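Local coordinates for glutathione S-transferase 1 (Ascaris suum, PDB 4Q5F), which conjugates reduced glutathione to a wide range of exogenous and endogenous hydrophobic electrophiles and can also act as a glutathione peroxidase, at residues 64-69 against 81-86; 30-35 against 207-212. All blocks are in the same frame, centred on the assembly; numbering follows the deposited sequence.

Contact 1: residues 64-69 against 81-86; sequences PLLEVD and RYLGRQ
Strand 65-68, which carries Leu-66 and Val-68, and helix 81-86, which carries Tyr-82 and Leu-83, run with their N-to-C directions 42° apart and their axes 11.4 Å from each other at closest approach. At that separation the backbones do not meet: the nearest CA atoms, those of Leu-66 and Leu-83, are 9.5 Å apart, no hydrogen bond crosses, and four side chains make the whole contact.

Leu-66 and Val-68, two residues apart on the strand, both point their CB atoms at the helix. One methyl of Leu-66 does the touching for that residue: CD2 lies 3.7 Å from CD2 of Tyr-82, and the two side chains cross at about a right angle. The same Leu-66 CD2 meets CD1 of Leu-83 at a modelled 3.2 Å, short for two methyls and not to be pressed at 2.45 Å resolution. Val-68 and Tyr-82 come from opposite directions; CG2 of Val-68 meets the ring obliquely, 3.8 Å from Tyr-82 CE2, and CG1 lies 3.6 Å from Tyr-82 OH. With CG anti to the backbone N (chi1 176°), Tyr-82 sends its ring out to the strand. Gln-86, one helical turn on, lays its CG over one face of this ring.

The segments bury 150 Å² between them, and other elements pack on the same side chains. Pro-64, after a cis peptide bond as in thioredoxin-like folds, touches the bound glutathione and leads into strand 65-68, an inner strand between 16-21 and 71-74. Tyr-16 on the first touches Leu-66 and Val-68, and Leu-73 on the second touches Tyr-82. Met-95 of the second subunit packs on Val-68 and Tyr-82, placing this end at the dimer interface, whereas Leu-83 is covered by helix 27-37 of its own chain.

Contact 2: residues 30-35 against 207-212; sequences ARLIFH and KKWIAE
His-35 and Trp-209 form an offset stack between two helices crossing at 130°, with short-segment axes 10.2 Å apart. The imidazole lies over the six-membered ring of the indole, centroids 3.8 Å apart and planes only 14° from parallel; NE2 of His-35 reaches CE3 of Trp-209 at 3.3 Å. The rotation of the imidazole is steadied from its own helix: ND1 of His-35 donates to the backbone O of Arg-31 at 3.0 Å, approaching above the carbonyl plane, and the same oxygen also accepts the helical N-H of His-35. A chi1 of 173° swings the indole away from the backbone N of Trp-209, carrying it over the imidazole. CD2 of Leu-32 lies at the indole edge, near its plane, 3.6 Å from CD1 of Trp-209.

Beyond this stack the contact thins. Arg-31 grazes the indole with CD alone, 4.1 Å from CZ2 of Trp-209, while its guanidinium turns to Asp-43 and Glu-28. Toward the helix end, solvent-exposed Glu-212 makes no contact with 30-35.

NE1 of Trp-209 hydrogen-bonds Glu-28, which also salt-bridges Arg-31. This shared acidic partner implies a joint between the N- and C-terminal domains that combines aromatic stacking with directional polar bonds.

The two contacts lie 16 Å apart, centre to centre, and meet through helix 27-37. Its Ala-30, Ile-33 and Phe-34 pack against Leu-83 of contact 1, with Leu-83 CB 3.7 Å from Ile-33 CG2 and Leu-83 CD2 equally near Phe-34 CZ, while Arg-31, Leu-32 and His-35 serve contact 2. In sequence, 64-69 and 81-86 fall between 30-35 and 207-212, so contact 1 is nested within the loop that contact 2 closes. Contact 1 joins sheet and helix inside the N-terminal domain; contact 2 ties that domain to the C-terminal helical one. Helix 27-37 thus links the two, and the second subunit touches contact 1 but not contact 2.

Contact 1: residues 64-69 against 81-86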
loop_
_atom_site.group_PDB
_atom_site.type_symbol
_atom_site.label_atom_id
_atom_site.label_comp_id
_atom_site.label_asym_id
_atom_site.label_seq_id
_atom_site.Cartn_x
_atom_site.Cartn_y
_atom_site.Cartn_z
ATOM N N PRO B 64 2.817 13.516 1.418
ATOM C CA PRO B 64 2.715 14.101 2.760
ATOM C C PRO B 64 3.725 13.567 3.768
ATOM O O PRO B 64 4.274 12.477 3.595
ATOM C CB PRO B 64 1.305 13.702 3.199
ATOM C CG PRO B 64 1.045 12.435 2.485
ATOM C CD PRO B 64 1.706 12.585 1.149
ATOM N N LEU B 65 3.957 14.354 4.815
ATOM C CA LEU B 65 4.727 13.922 5.972
ATOM C C LEU B 65 3.940 14.236 7.233
ATOM O O LEU B 65 3.243 15.251 7.300
ATOM C CB LEU B 65 6.066 14.650 6.043
ATOM C CG LEU B 65 7.033 14.470 4.877
ATOM C CD1 LEU B 65 8.198 15.426 5.039
ATOM C CD2 LEU B 65 7.521 13.035 4.791
ATOM N N LEU B 66 4.059 13.361 8.226
ATOM C CA LEU B 66 3.474 13.594 9.536
ATOM C C LEU B 66 4.585 13.759 10.557
ATOM O O LEU B 66 5.469 12.909 10.667
ATOM C CB LEU B 66 2.578 12.425 9.946
ATOM C CG LEU B 66 2.069 12.468 11.390
ATOM C CD1 LEU B 66 1.074 13.605 11.586
ATOM C CD2 LEU B 66 1.461 11.134 11.762
ATOM N N GLU B 67 4.535 14.859 11.300
ATOM C CA GLU B 67 5.459 15.078 12.403
ATOM C C GLU B 67 4.754 14.820 13.727
ATOM O O GLU B 67 3.717 15.420 14.016
ATOM C CB GLU B 67 6.034 16.492 12.357
ATOM C CG GLU B 67 7.442 16.548 11.789
ATOM C CD GLU B 67 7.900 17.960 11.491
ATOM O OE1 GLU B 67 8.767 18.475 12.229
ATOM O OE2 GLU B 67 7.397 18.554 10.514
ATOM N N VAL B 68 5.317 13.909 14.513
ATOM C CA VAL B 68 4.754 13.540 15.806
ATOM C C VAL B 68 5.774 13.836 16.895
ATOM O O VAL B 68 6.707 13.059 17.111
ATOM C CB VAL B 68 4.390 12.042 15.861
ATOM C CG1 VAL B 68 3.566 11.746 17.104
ATOM C CG2 VAL B 68 3.636 11.625 14.606
ATOM N N ASP B 69 5.588 14.961 17.579
ATOM C CA ASP B 69 6.546 15.431 18.573
ATOM C C ASP B 69 7.958 15.434 17.992
ATOM O O ASP B 69 8.894 14.908 18.595
ATOM C CB ASP B 69 6.485 14.564 19.833
ATOM C CG ASP B 69 5.173 14.717 20.585
ATOM O OD1 ASP B 69 4.527 15.779 20.455
ATOM O OD2 ASP B 69 4.793 13.777 21.313
ATOM N N ARG B 81 -2.964 5.010 8.721
ATOM C CA ARG B 81 -3.071 3.895 9.649
ATOM C C ARG B 81 -2.598 4.290 11.043
ATOM O O ARG B 81 -3.205 3.910 12.047
ATOM C CB ARG B 81 -2.251 2.707 9.139
ATOM C CG ARG B 81 -2.413 1.442 9.975
ATOM C CD ARG B 81 -1.739 0.238 9.329
ATOM N NE ARG B 81 -2.152 0.057 7.935
ATOM C CZ ARG B 81 -1.438 0.422 6.871
ATOM N NH1 ARG B 81 -0.241 0.987 7.007
ATOM N NH2 ARG B 81 -1.920 0.212 5.655
ATOM N N TYR B 82 -1.511 5.050 11.100
ATOM C CA TYR B 82 -0.966 5.491 12.375
ATOM C C TYR B 82 -1.979 6.362 13.109
ATOM O O TYR B 82 -2.252 6.152 14.290
ATOM C CB TYR B 82 0.339 6.262 12.174
ATOM C CG TYR B 82 0.898 6.824 13.458
ATOM C CD1 TYR B 82 1.609 6.018 14.339
ATOM C CD2 TYR B 82 0.709 8.156 13.798
ATOM C CE1 TYR B 82 2.118 6.526 15.520
ATOM C CE2 TYR B 82 1.214 8.673 14.976
ATOM C CZ TYR B 82 1.917 7.853 15.832
ATOM O OH TYR B 82 2.422 8.360 17.006
ATOM N N LEU B 83 -2.535 7.339 12.402
ATOM C CA LEU B 83 -3.563 8.203 12.966
ATOM C C LEU B 83 -4.801 7.402 13.345
ATOM O O LEU B 83 -5.389 7.613 14.405
ATOM C CB LEU B 83 -3.945 9.293 11.962
ATOM C CG LEU B 83 -3.111 10.575 11.987
ATOM C CD1 LEU B 83 -1.639 10.283 12.182
ATOM C CD2 LEU B 83 -3.321 11.367 10.705
ATOM N N GLY B 84 -5.193 6.487 12.466
ATOM C CA GLY B 84 -6.379 5.681 12.682
ATOM C C GLY B 84 -6.310 4.883 13.966
ATOM O O GLY B 84 -7.266 4.854 14.741
ATOM N N ARG B 85 -5.172 4.234 14.190
ATOM C CA ARG B 85 -4.976 3.417 15.380
ATOM C C ARG B 85 -4.889 4.277 16.635
ATOM O O ARG B 85 -5.412 3.906 17.685
ATOM C CB ARG B 85 -3.717 2.565 15.224
ATOM C CG ARG B 85 -3.913 1.398 14.276
ATOM C CD ARG B 85 -2.607 0.868 13.714
ATOM N NE ARG B 85 -1.831 0.130 14.707
ATOM C CZ ARG B 85 -1.033 -0.899 14.428
ATOM N NH1 ARG B 85 -0.899 -1.333 13.179
ATOM N NH2 ARG B 85 -0.368 -1.503 15.404
ATOM N N GLN B 86 -4.233 5.426 16.519
ATOM C CA GLN B 86 -4.123 6.358 17.635
ATOM C C GLN B 86 -5.493 6.854 18.084
ATOM O O GLN B 86 -5.705 7.103 19.271
ATOM C CB GLN B 86 -3.251 7.556 17.246
ATOM C CG GLN B 86 -1.760 7.262 17.210
ATOM C CD GLN B 86 -1.203 6.897 18.570
ATOM O OE1 GLN B 86 -1.567 7.491 19.585
ATOM N NE2 GLN B 86 -0.317 5.908 18.600
#

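Contact 2: residues 30-35 against 207-212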
loop_
_atom_site.group_PDB
_atom_site.type_symbol
_atom_site.label_atom_id
_atom_site.label_comp_id
_atom_site.label_asym_id
_atom_site.label_seq_id
_atom_site.Cartn_x
_atom_site.Cartn_y
_atom_site.Cartn_z
ATOM N N ALA B 30 -5.270 12.356 5.805
ATOM C CA ALA B 30 -4.849 12.629 7.175
ATOM C C ALA B 30 -5.718 13.708 7.818
ATOM O O ALA B 30 -6.158 13.557 8.957
ATOM C CB ALA B 30 -3.389 13.048 7.198
ATOM N N ARG B 31 -5.956 14.794 7.087
ATOM C CA ARG B 31 -6.782 15.894 7.580
ATOM C C ARG B 31 -8.150 15.389 8.015
ATOM O O ARG B 31 -8.626 15.716 9.102
ATOM C CB ARG B 31 -6.960 16.960 6.499
ATOM C CG ARG B 31 -5.677 17.647 6.066
ATOM C CD ARG B 31 -5.934 18.600 4.913
ATOM N NE ARG B 31 -4.702 19.227 4.432
ATOM C CZ ARG B 31 -4.323 19.300 3.158
ATOM N NH1 ARG B 31 -5.071 18.788 2.186
ATOM N NH2 ARG B 31 -3.181 19.896 2.849
ATOM N N LEU B 32 -8.775 14.592 7.154
ATOM C CA LEU B 32 -10.087 14.025 7.432
ATOM C C LEU B 32 -10.069 13.187 8.707
ATOM O O LEU B 32 -11.019 13.202 9.489
ATOM C CB LEU B 32 -10.542 13.159 6.258
ATOM C CG LEU B 32 -10.992 13.923 5.015
ATOM C CD1 LEU B 32 -10.983 13.017 3.797
ATOM C CD2 LEU B 32 -12.378 14.506 5.232
ATOM N N ILE B 33 -8.980 12.458 8.913
ATOM C CA ILE B 33 -8.857 11.588 10.076
ATOM C C ILE B 33 -8.711 12.412 11.358
ATOM O O ILE B 33 -9.249 12.043 12.400
ATOM C CB ILE B 33 -7.679 10.603 9.916
ATOM C CG1 ILE B 33 -7.945 9.660 8.741
ATOM C CG2 ILE B 33 -7.485 9.771 11.179
ATOM C CD1 ILE B 33 -6.722 8.917 8.242
ATOM N N PHE B 34 -7.984 13.525 11.282
ATOM C CA PHE B 34 -7.875 14.431 12.422
ATOM C C PHE B 34 -9.240 15.006 12.784
ATOM O O PHE B 34 -9.661 14.954 13.940
ATOM C CB PHE B 34 -6.927 15.593 12.121
ATOM C CG PHE B 34 -5.474 15.233 12.193
ATOM C CD1 PHE B 34 -4.918 14.762 13.371
ATOM C CD2 PHE B 34 -4.654 15.398 11.090
ATOM C CE1 PHE B 34 -3.577 14.440 13.442
ATOM C CE2 PHE B 34 -3.311 15.081 11.153
ATOM C CZ PHE B 34 -2.771 14.601 12.330
ATOM N N HIS B 35 -9.924 15.556 11.787
ATOM C CA HIS B 35 -11.177 16.261 12.023
ATOM C C HIS B 35 -12.270 15.339 12.544
ATOM O O HIS B 35 -13.084 15.746 13.370
ATOM C CB HIS B 35 -11.629 16.984 10.756
ATOM C CG HIS B 35 -10.926 18.285 10.532
ATOM N ND1 HIS B 35 -9.878 18.426 9.646
ATOM C CD2 HIS B 35 -11.105 19.501 11.096
ATOM C CE1 HIS B 35 -9.452 19.675 9.667
ATOM N NE2 HIS B 35 -10.179 20.350 10.539
ATOM N N LYS B 207 -18.738 16.607 7.821
ATOM C CA LYS B 207 -19.642 17.555 7.186
ATOM C C LYS B 207 -19.171 18.978 7.448
ATOM O O LYS B 207 -19.200 19.829 6.560
ATOM C CB LYS B 207 -21.058 17.367 7.726
ATOM C CG LYS B 207 -22.122 18.095 6.929
ATOM C CD LYS B 207 -23.506 17.836 7.499
ATOM N N LYS B 208 -18.736 19.225 8.679
ATOM C CA LYS B 208 -18.215 20.528 9.057
ATOM C C LYS B 208 -16.948 20.835 8.268
ATOM O O LYS B 208 -16.843 21.885 7.635
ATOM C CB LYS B 208 -17.921 20.569 10.558
ATOM N N TRP B 209 -15.998 19.907 8.298
ATOM C CA TRP B 209 -14.709 20.102 7.643
ATOM C C TRP B 209 -14.847 20.389 6.149
ATOM O O TRP B 209 -14.185 21.281 5.616
ATOM C CB TRP B 209 -13.817 18.878 7.845
ATOM C CG TRP B 209 -12.541 18.949 7.067
ATOM C CD1 TRP B 209 -12.047 18.006 6.213
ATOM C CD2 TRP B 209 -11.603 20.030 7.058
ATOM N NE1 TRP B 209 -10.853 18.430 5.680
ATOM C CE2 TRP B 209 -10.558 19.670 6.183
ATOM C CE3 TRP B 209 -11.542 21.265 7.709
ATOM C CZ2 TRP B 209 -9.468 20.501 5.941
ATOM C CZ3 TRP B 209 -10.458 22.088 7.468
ATOM C CH2 TRP B 209 -9.435 21.704 6.593
ATOM N N ILE B 210 -15.703 19.625 5.477
ATOM C CA ILE B 210 -15.903 19.782 4.040
ATOM C C ILE B 210 -16.416 21.184 3.709
ATOM O O ILE B 210 -16.094 21.740 2.658
ATOM C CB ILE B 210 -16.868 18.702 3.487
ATOM C CG1 ILE B 210 -16.160 17.341 3.485
ATOM C CG2 ILE B 210 -17.356 19.062 2.075
ATOM C CD1 ILE B 210 -16.957 16.199 2.879
ATOM N N ALA B 211 -17.202 21.755 4.617
ATOM C CA ALA B 211 -17.791 23.074 4.405
ATOM C C ALA B 211 -16.749 24.190 4.521
ATOM O O ALA B 211 -16.824 25.191 3.808
ATOM C CB ALA B 211 -18.931 23.307 5.395
ATOM N N GLU B 212 -15.775 24.003 5.407
ATOM C CA GLU B 212 -14.821 25.056 5.757
ATOM C C GLU B 212 -13.502 24.929 5.002
ATOM O O GLU B 212 -12.807 25.924 4.793
ATOM C CB GLU B 212 -14.522 25.029 7.261
ATOM C CG GLU B 212 -15.751 24.945 8.152
ATOM C CD GLU B 212 -15.407 24.730 9.614
ATOM O OE1 GLU B 212 -14.207 24.592 9.936
ATOM O OE2 GLU B 212 -16.342 24.695 10.445
#